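PDB 3WLA: oxidized polyvinyl alcohol hydrolase, which hydrolyses beta-diketones such as 4,6-nonanedione and cleaves oxidized polyvinyl alcohol in the second step of its degradation. Local coordinates for residues W189-D194 / K206-A211; S227-M232 / N266-I271; T260-S265 / I328-D333. One frame throughout, in Å; residues are numbered along the deposited sequence.

Contact 1: W189-D194 / K206-A211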
loop_
_atom_site.group_PDB
_atom_site.type_symbol
_atom_site.label_atom_id
_atom_site.label_comp_id
_atom_site.label_asym_id
_atom_site.label_seq_id
_atom_site.Cartn_x
_atom_site.Cartn_y
_atom_site.Cartn_z
ATOM N N TRP A 189 3.788 2.171 10.016
ATOM C CA TRP A 189 5.073 2.791 9.649
ATOM C C TRP A 189 6.183 2.113 10.471
ATOM O O TRP A 189 7.415 2.190 10.133
ATOM C CB TRP A 189 5.037 4.314 9.934
ATOM C CG TRP A 189 6.239 5.047 9.374
ATOM C CD1 TRP A 189 7.299 5.579 10.086
ATOM C CD2 TRP A 189 6.456 5.375 8.017
ATOM N NE1 TRP A 189 8.152 6.232 9.220
ATOM C CE2 TRP A 189 7.654 6.121 7.947
ATOM C CE3 TRP A 189 5.741 5.125 6.837
ATOM C CZ2 TRP A 189 8.153 6.614 6.742
ATOM C CZ3 TRP A 189 6.232 5.625 5.629
ATOM C CH2 TRP A 189 7.425 6.355 5.591
ATOM N N TYR A 190 5.746 1.388 11.511
ATOM C CA TYR A 190 6.628 0.719 12.466
ATOM C C TYR A 190 7.693 1.744 12.866
ATOM O O TYR A 190 8.874 1.544 12.666
ATOM C CB TYR A 190 7.306 -0.499 11.840
ATOM C CG TYR A 190 6.344 -1.518 11.299
ATOM C CD1 TYR A 190 5.312 -2.036 12.091
ATOM C CD2 TYR A 190 6.484 -2.012 9.978
ATOM C CE1 TYR A 190 4.442 -3.027 11.578
ATOM C CE2 TYR A 190 5.626 -2.997 9.475
ATOM C CZ TYR A 190 4.621 -3.497 10.274
ATOM O OH TYR A 190 3.844 -4.517 9.792
ATOM N N SER A 191 7.265 2.876 13.398
ATOM C CA SER A 191 8.232 3.899 13.764
ATOM C C SER A 191 9.289 3.438 14.718
ATOM O O SER A 191 9.033 2.642 15.619
ATOM C CB SER A 191 7.531 5.107 14.341
ATOM O OG SER A 191 6.492 5.465 13.479
ATOM N N THR A 192 10.520 3.910 14.486
ATOM C CA THR A 192 11.627 3.571 15.367
ATOM C C THR A 192 12.343 4.862 15.793
ATOM O O THR A 192 12.006 5.960 15.348
ATOM C CB THR A 192 12.685 2.747 14.669
ATOM O OG1 THR A 192 13.325 3.569 13.683
ATOM C CG2 THR A 192 12.086 1.548 14.006
ATOM N N LYS A 193 13.329 4.706 16.668
ATOM C CA LYS A 193 14.130 5.863 17.069
ATOM C C LYS A 193 15.074 6.114 15.893
ATOM O O LYS A 193 15.215 5.262 14.997
ATOM C CB LYS A 193 14.926 5.562 18.323
ATOM C CG LYS A 193 14.127 5.604 19.601
ATOM C CD LYS A 193 15.057 5.122 20.704
ATOM C CE LYS A 193 14.346 4.916 22.038
ATOM N NZ LYS A 193 13.572 6.173 22.263
ATOM N N ASP A 194 15.742 7.263 15.916
ATOM C CA ASP A 194 16.634 7.635 14.819
ATOM C C ASP A 194 17.696 6.600 14.527
ATOM O O ASP A 194 18.098 6.443 13.367
ATOM C CB ASP A 194 17.310 8.995 15.068
ATOM C CG ASP A 194 16.367 10.178 14.885
ATOM O OD1 ASP A 194 15.213 10.050 14.430
ATOM O OD2 ASP A 194 16.785 11.289 15.208
ATOM N N LYS A 206 3.603 7.746 22.094
ATOM C CA LYS A 206 3.902 8.984 22.784
ATOM C C LYS A 206 5.039 9.730 22.085
ATOM O O LYS A 206 4.888 10.916 21.814
ATOM C CB LYS A 206 4.228 8.740 24.276
ATOM C CG LYS A 206 3.094 8.093 25.075
ATOM C CD LYS A 206 3.335 8.206 26.592
ATOM C CE LYS A 206 2.269 7.462 27.422
ATOM N NZ LYS A 206 0.875 7.970 27.231
ATOM N N MET A 207 6.129 9.048 21.728
ATOM C CA MET A 207 7.219 9.811 21.110
ATOM C C MET A 207 6.763 10.528 19.841
ATOM O O MET A 207 7.199 11.659 19.569
ATOM C CB MET A 207 8.460 8.938 20.893
ATOM C CG MET A 207 8.361 7.846 19.848
ATOM S SD MET A 207 9.821 6.825 19.881
ATOM C CE MET A 207 9.876 6.265 18.134
ATOM N N VAL A 208 5.832 9.926 19.090
ATOM C CA VAL A 208 5.383 10.580 17.886
ATOM C C VAL A 208 4.475 11.753 18.223
ATOM O O VAL A 208 4.617 12.830 17.629
ATOM C CB VAL A 208 4.668 9.608 16.916
ATOM C CG1 VAL A 208 3.919 10.406 15.882
ATOM C CG2 VAL A 208 5.689 8.739 16.199
ATOM N N ALA A 209 3.527 11.564 19.147
ATOM C CA ALA A 209 2.636 12.665 19.571
ATOM C C ALA A 209 3.461 13.838 20.171
ATOM O O ALA A 209 3.009 14.969 20.157
ATOM C CB ALA A 209 1.624 12.174 20.616
ATOM N N ALA A 210 4.644 13.541 20.708
ATOM C CA ALA A 210 5.512 14.586 21.257
ATOM C C ALA A 210 6.232 15.391 20.138
ATOM O O ALA A 210 6.608 16.532 20.355
ATOM C CB ALA A 210 6.537 13.975 22.185
ATOM N N ALA A 211 6.399 14.797 18.951
ATOM C CA ALA A 211 7.071 15.451 17.828
ATOM C C ALA A 211 6.324 15.088 16.557
ATOM O O ALA A 211 6.862 14.410 15.681
ATOM C CB ALA A 211 8.542 14.956 17.737
#

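Contact 2: S227-M232 / N266-I271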
loop_
_atom_site.group_PDB
_atom_site.type_symbol
_atom_site.label_atom_id
_atom_site.label_comp_id
_atom_site.label_asym_id
_atom_site.label_seq_id
_atom_site.Cartn_x
_atom_site.Cartn_y
_atom_site.Cartn_z
ATOM N N SER A 227 16.879 9.562 1.240
ATOM C CA SER A 227 16.864 11.024 1.252
ATOM C C SER A 227 16.258 11.459 -0.092
ATOM O O SER A 227 15.929 12.621 -0.299
ATOM C CB SER A 227 18.292 11.563 1.405
ATOM O OG SER A 227 19.147 10.859 0.520
ATOM N N LYS A 228 16.104 10.508 -1.005
ATOM C CA LYS A 228 15.493 10.801 -2.274
ATOM C C LYS A 228 14.756 9.595 -2.877
ATOM O O LYS A 228 15.095 8.422 -2.617
ATOM C CB LYS A 228 16.562 11.269 -3.247
ATOM C CG LYS A 228 17.599 10.245 -3.442
ATOM C CD LYS A 228 18.855 10.888 -3.983
ATOM C CE LYS A 228 20.061 9.983 -3.690
ATOM N NZ LYS A 228 20.385 9.816 -2.206
ATOM N N LEU A 229 13.743 9.891 -3.688
ATOM C CA LEU A 229 12.982 8.835 -4.365
ATOM C C LEU A 229 12.662 9.302 -5.783
ATOM O O LEU A 229 12.730 10.502 -6.082
ATOM C CB LEU A 229 11.642 8.563 -3.647
ATOM C CG LEU A 229 11.647 8.190 -2.160
ATOM C CD1 LEU A 229 10.200 8.338 -1.666
ATOM C CD2 LEU A 229 12.204 6.758 -1.944
ATOM N N ASP A 230 12.298 8.346 -6.628
ATOM C CA ASP A 230 11.880 8.607 -7.997
ATOM C C ASP A 230 10.528 9.362 -7.843
ATOM O O ASP A 230 9.865 9.202 -6.809
ATOM C CB ASP A 230 11.655 7.275 -8.680
ATOM C CG ASP A 230 12.012 7.309 -10.157
ATOM O OD1 ASP A 230 13.186 7.629 -10.441
ATOM O OD2 ASP A 230 11.122 7.013 -11.020
ATOM N N PRO A 231 10.085 10.149 -8.861
ATOM C CA PRO A 231 8.827 10.924 -8.834
ATOM C C PRO A 231 7.581 10.055 -8.637
ATOM O O PRO A 231 7.420 9.009 -9.305
ATOM C CB PRO A 231 8.819 11.627 -10.190
ATOM C CG PRO A 231 10.224 11.764 -10.487
ATOM C CD PRO A 231 10.754 10.380 -10.151
ATOM N N MET A 232 6.711 10.508 -7.735
ATOM C CA MET A 232 5.472 9.780 -7.404
ATOM C C MET A 232 4.418 10.677 -6.816
ATOM O O MET A 232 4.710 11.812 -6.390
ATOM C CB MET A 232 5.716 8.687 -6.333
ATOM C CG MET A 232 6.524 7.464 -6.722
ATOM S SD MET A 232 6.691 6.271 -5.362
ATOM C CE MET A 232 7.550 7.213 -4.012
ATOM N N ASN A 266 4.526 12.877 6.859
ATOM C CA ASN A 266 5.658 13.764 7.099
ATOM C C ASN A 266 6.824 13.444 6.157
ATOM O O ASN A 266 7.417 14.352 5.529
ATOM C CB ASN A 266 6.139 13.626 8.538
ATOM C CG ASN A 266 5.196 14.284 9.551
ATOM O OD1 ASN A 266 4.246 15.008 9.205
ATOM N ND2 ASN A 266 5.492 14.059 10.822
ATOM N N TYR A 267 7.156 12.170 6.079
ATOM C CA TYR A 267 8.236 11.717 5.222
ATOM C C TYR A 267 8.020 12.007 3.723
ATOM O O TYR A 267 8.876 12.626 3.069
ATOM C CB TYR A 267 8.454 10.211 5.395
ATOM C CG TYR A 267 9.455 9.696 4.415
ATOM C CD1 TYR A 267 10.823 9.819 4.662
ATOM C CD2 TYR A 267 9.047 9.167 3.185
ATOM C CE1 TYR A 267 11.785 9.430 3.695
ATOM C CE2 TYR A 267 9.990 8.773 2.194
ATOM C CZ TYR A 267 11.359 8.906 2.458
ATOM O OH TYR A 267 12.278 8.506 1.504
ATOM N N PHE A 268 6.893 11.540 3.168
ATOM C CA PHE A 268 6.600 11.762 1.757
ATOM C C PHE A 268 6.437 13.262 1.416
ATOM O O PHE A 268 6.755 13.723 0.303
ATOM C CB PHE A 268 5.332 11.016 1.374
ATOM C CG PHE A 268 5.505 9.536 1.311
ATOM C CD1 PHE A 268 6.424 8.970 0.436
ATOM C CD2 PHE A 268 4.705 8.701 2.096
ATOM C CE1 PHE A 268 6.554 7.599 0.311
ATOM C CE2 PHE A 268 4.826 7.302 1.985
ATOM C CZ PHE A 268 5.753 6.750 1.084
ATOM N N SER A 269 5.925 14.027 2.374
ATOM C CA SER A 269 5.766 15.450 2.136
ATOM C C SER A 269 7.143 16.131 2.120
ATOM O O SER A 269 7.264 17.254 1.647
ATOM C CB SER A 269 4.911 16.087 3.239
ATOM O OG SER A 269 3.535 15.757 3.082
ATOM N N SER A 270 8.152 15.470 2.684
ATOM C CA SER A 270 9.471 16.055 2.757
ATOM C C SER A 270 10.318 15.749 1.545
ATOM O O SER A 270 11.426 16.300 1.434
ATOM C CB SER A 270 10.215 15.575 3.980
ATOM O OG SER A 270 10.694 14.262 3.772
ATOM N N ILE A 271 9.826 14.882 0.652
ATOM C CA ILE A 271 10.563 14.522 -0.543
ATOM C C ILE A 271 10.020 15.405 -1.672
ATOM O O ILE A 271 8.895 15.234 -2.147
ATOM C CB ILE A 271 10.382 13.038 -0.880
ATOM C CG1 ILE A 271 10.805 12.161 0.312
ATOM C CG2 ILE A 271 11.151 12.701 -2.133
ATOM C CD1 ILE A 271 12.309 12.140 0.671
#

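Contact 3: T260-S265 / I328-D333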
loop_
_atom_site.group_PDB
_atom_site.type_symbol
_atom_site.label_atom_id
_atom_site.label_comp_id
_atom_site.label_asym_id
_atom_site.label_seq_id
_atom_site.Cartn_x
_atom_site.Cartn_y
_atom_site.Cartn_z
ATOM N N THR A 260 0.925 6.617 12.748
ATOM C CA THR A 260 1.527 6.041 11.563
ATOM C C THR A 260 1.217 6.778 10.294
ATOM O O THR A 260 2.076 6.827 9.411
ATOM C CB THR A 260 1.138 4.560 11.333
ATOM O OG1 THR A 260 -0.233 4.497 10.947
ATOM C CG2 THR A 260 1.364 3.772 12.578
ATOM N N THR A 261 0.018 7.322 10.151
ATOM C CA THR A 261 -0.265 8.059 8.908
ATOM C C THR A 261 0.325 9.479 9.045
ATOM O O THR A 261 0.595 10.161 8.042
ATOM C CB THR A 261 -1.752 8.106 8.600
ATOM O OG1 THR A 261 -2.451 8.662 9.725
ATOM C CG2 THR A 261 -2.291 6.663 8.346
ATOM N N GLN A 262 0.565 9.915 10.288
ATOM C CA GLN A 262 1.207 11.225 10.442
ATOM C C GLN A 262 2.671 11.061 9.989
ATOM O O GLN A 262 3.176 11.833 9.169
ATOM C CB GLN A 262 1.215 11.696 11.901
ATOM C CG GLN A 262 1.981 13.043 12.021
ATOM C CD GLN A 262 1.146 14.140 11.470
ATOM O OE1 GLN A 262 0.060 14.419 11.995
ATOM N NE2 GLN A 262 1.601 14.763 10.386
ATOM N N ALA A 263 3.337 10.048 10.534
ATOM C CA ALA A 263 4.722 9.803 10.220
ATOM C C ALA A 263 4.916 9.594 8.720
ATOM O O ALA A 263 5.823 10.158 8.134
ATOM C CB ALA A 263 5.212 8.618 10.975
ATOM N N SER A 264 4.076 8.767 8.092
ATOM C CA SER A 264 4.231 8.571 6.674
ATOM C C SER A 264 3.983 9.877 5.944
ATOM O O SER A 264 4.751 10.207 5.035
ATOM C CB SER A 264 3.278 7.460 6.139
ATOM O OG SER A 264 1.920 7.882 6.190
ATOM N N SER A 265 2.952 10.645 6.327
ATOM C CA SER A 265 2.683 11.875 5.596
ATOM C C SER A 265 3.878 12.848 5.700
ATOM O O SER A 265 4.192 13.556 4.740
ATOM C CB SER A 265 1.382 12.571 6.059
ATOM O OG SER A 265 1.515 13.275 7.294
ATOM N N ILE A 328 -2.913 18.893 0.382
ATOM C CA ILE A 328 -1.612 18.506 -0.148
ATOM C C ILE A 328 -0.680 18.629 1.044
ATOM O O ILE A 328 -0.897 19.485 1.906
ATOM C CB ILE A 328 -1.139 19.426 -1.303
ATOM C CG1 ILE A 328 -1.986 19.134 -2.557
ATOM C CG2 ILE A 328 0.321 19.145 -1.620
ATOM C CD1 ILE A 328 -1.796 20.127 -3.723
ATOM N N GLY A 329 0.326 17.760 1.132
ATOM C CA GLY A 329 1.248 17.848 2.256
ATOM C C GLY A 329 1.011 16.901 3.444
ATOM O O GLY A 329 0.304 15.878 3.291
ATOM N N ARG A 330 1.567 17.232 4.620
ATOM C CA ARG A 330 1.408 16.375 5.796
ATOM C C ARG A 330 0.082 16.578 6.510
ATOM O O ARG A 330 -0.619 17.579 6.303
ATOM C CB ARG A 330 2.543 16.618 6.788
ATOM C CG ARG A 330 2.547 18.050 7.370
ATOM C CD ARG A 330 3.666 18.297 8.398
ATOM N NE ARG A 330 3.403 17.669 9.688
ATOM C CZ ARG A 330 2.598 18.152 10.633
ATOM N NH1 ARG A 330 1.959 19.306 10.437
ATOM N NH2 ARG A 330 2.440 17.473 11.790
ATOM N N PHE A 331 -0.308 15.611 7.333
ATOM C CA PHE A 331 -1.548 15.804 8.075
ATOM C C PHE A 331 -1.368 16.954 9.113
ATOM O O PHE A 331 -0.335 17.050 9.764
ATOM C CB PHE A 331 -1.938 14.524 8.834
ATOM C CG PHE A 331 -2.538 13.461 7.951
ATOM C CD1 PHE A 331 -3.833 13.555 7.517
ATOM C CD2 PHE A 331 -1.776 12.356 7.555
ATOM C CE1 PHE A 331 -4.389 12.552 6.689
ATOM C CE2 PHE A 331 -2.301 11.358 6.738
ATOM C CZ PHE A 331 -3.623 11.448 6.297
ATOM N N THR A 332 -2.389 17.792 9.254
ATOM C CA THR A 332 -2.361 18.867 10.249
ATOM C C THR A 332 -3.506 18.597 11.220
ATOM O O THR A 332 -3.592 19.224 12.291
ATOM C CB THR A 332 -2.544 20.257 9.607
ATOM O OG1 THR A 332 -3.813 20.324 8.955
ATOM C CG2 THR A 332 -1.441 20.509 8.581
ATOM N N ASP A 333 -4.344 17.598 10.891
ATOM C CA ASP A 333 -5.466 17.264 11.766
ATOM C C ASP A 333 -5.311 16.099 12.762
ATOM O O ASP A 333 -6.284 15.740 13.439
ATOM C CB ASP A 333 -6.720 17.055 10.941
ATOM C CG ASP A 333 -6.720 15.687 10.184
ATOM O OD1 ASP A 333 -5.680 14.988 10.215
ATOM O OD2 ASP A 333 -7.761 15.372 9.560
#

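Contact 1: W189-D194 / K206-A211
Met207 reaches Thr192 and Lys193 through an unusual first torsion for a helix residue: at chi1 69° its CG stands between the backbone N and the carbonyl carbon, and from there the chain runs out extended. The terminal methyl is thereby laid against the backbone of the loop, with Met207 CE 3.5 Å from Thr192 O and 4.1 Å from Lys193 N. The peptide joining Thr192 and Lys193 is therefore what the thioether side chain rests on, in van der Waals contact with no hydrogen bond between the two segments. Lys193, its CG anti to the carbonyl carbon, passes alongside the sulfur, with Lys193 CG 4.5 Å from Met207 SD. Its ammonium end continues toward Glu203 earlier on the same helix, in a long and weak ion pair. One residue further along the helix, Val208 points one methyl at the loop, and Val208 CG2 comes to 4.3 Å from Ser191 OG. The loop has its own local brace, since the hydroxyl of Thr192 reaches forward to the next carbonyl, Thr192 OG1 donating to Lys193 O at 2.9 Å. The interface is small, about 155 Å² in all, and its two backbones stay well apart, with Ser191 CA 8.4 Å from Val208 CA. Segment 189-194 belongs to the loop that leaves strand 181-185. Segment 206-211 is the last part of helix 201-210 and the residue after it; Val208 also touches Pro259 of helix 257-269, while Trp189 packs between that helix and helix 163-174.

Contact 2: S227-M232 / N266-I271
Leu229 packs against Tyr267, Phe268 and Ile271 within a beta-alpha-beta crossover of the alpha/beta-hydrolase fold, in which helix 257-269 is in the connection between the adjacent parallel strands 232-238 and 274-280. Segment 227-232 is the loop entering the first of these strands, and 266-271 is the C-terminal part of the helix with the turn that leaves it. With CG anti to the carbonyl carbon (chi1 -56°), Leu229 directs its branched end at the helix and meets Tyr267 coming from the opposite direction. Its CD1 lies at the edge of the tyrosine ring, 3.9 Å from Tyr267 CE2, while Leu229 CG is 3.7 Å from Tyr267 OH. The same methyl also reaches the edge of the next ring, with Leu229 CD1 4.2 Å from Phe268 CE1, and on its way passes Ile271, whose CG1 is 4.3 Å from Leu229 CD1. Met232 adds a looser touch where the loop runs into strand 232-238, its CE 4.5 Å from Phe268 CE1. This buried patch is apolar, and no hydrogen bond joins the two segments. The tyrosine hydroxyl is nevertheless satisfied, because it bonds to the carbonyl of Pro226 just before the loop segment. At the helix end, Tyr267 O takes two donors, the backbone N of Ser270 at 3.0 Å and the hydroxyl of the same residue, which ties the turn before Ile271. That turn brings Ile271 against the loop backbone, where its CD1 rests 3.8 Å from Ser227 O.

Contact 3: T260-S265 / I328-D333
The backbone of residues 328-333, in no regular structure, passes close by helix residues 260-265, with Ser265 CA 4.7 Å from Arg330 CA. Gly329 opens this course at phi/psi 98/-160°, where a side chain would collide with the carbonyl oxygen of Ile328, a reason for glycine at this place. Ser265 joins the two backbones through its hydroxyl: Phe331 N donates to Ser265 OG at 3.0 Å, nearly straight at 167°, while Ser265 OG itself donates to Gln262 O at 2.9 Å, back within the helix. Gln262 bends at chi2 so that NE2 points to Phe331 O at 3.1 Å, the acceptor lying close to the amide plane. NE2 bonds also to Asn266 OD1, which receives Arg330 NE as well; the shared acceptor draws Gln262 NE2 and Arg330 NE together, to 3.5 Å, two donors that do not bond each other, while Arg330 NH2 is taken up by Pro212 O. The ring of Phe331 presents its edge to Thr261 O, 3.3 Å from its CD2, and stacks on His334. With Gln262 cut back to an alanine, Phe331 O would probably lose this donor and Asn266 OD1 one of its two, leaving the loop tied here mainly through Ser265. Ser265 is, by similarity, a charge-relay residue, but here its hydroxyl is engaged in fastening the tail that follows edge strand 325-328 onto helix 257-269 of the alpha/beta-hydrolase fold.

All three contacts gather about helix 257-269. Contacts 2 and 3 use consecutive parts of it, their centres about 13 Å apart, and their segments alternate along the chain: 227-232, 260-265, 266-271, 328-333. Contact 1 closes before either opens, its centre about 13 Å from that of contact 3 and 18 Å from that of contact 2. It reaches the same helix through Trp189, whose CE3 is 3.5 Å from Ser264 CB and whose CZ2 is 3.9 Å from Tyr267 CB. The helix thus meets the loop after strand 181-185, the approach to strand 232-238 and the tail beyond strand 325-328, joining parts distant in sequence beside the mixed sheet.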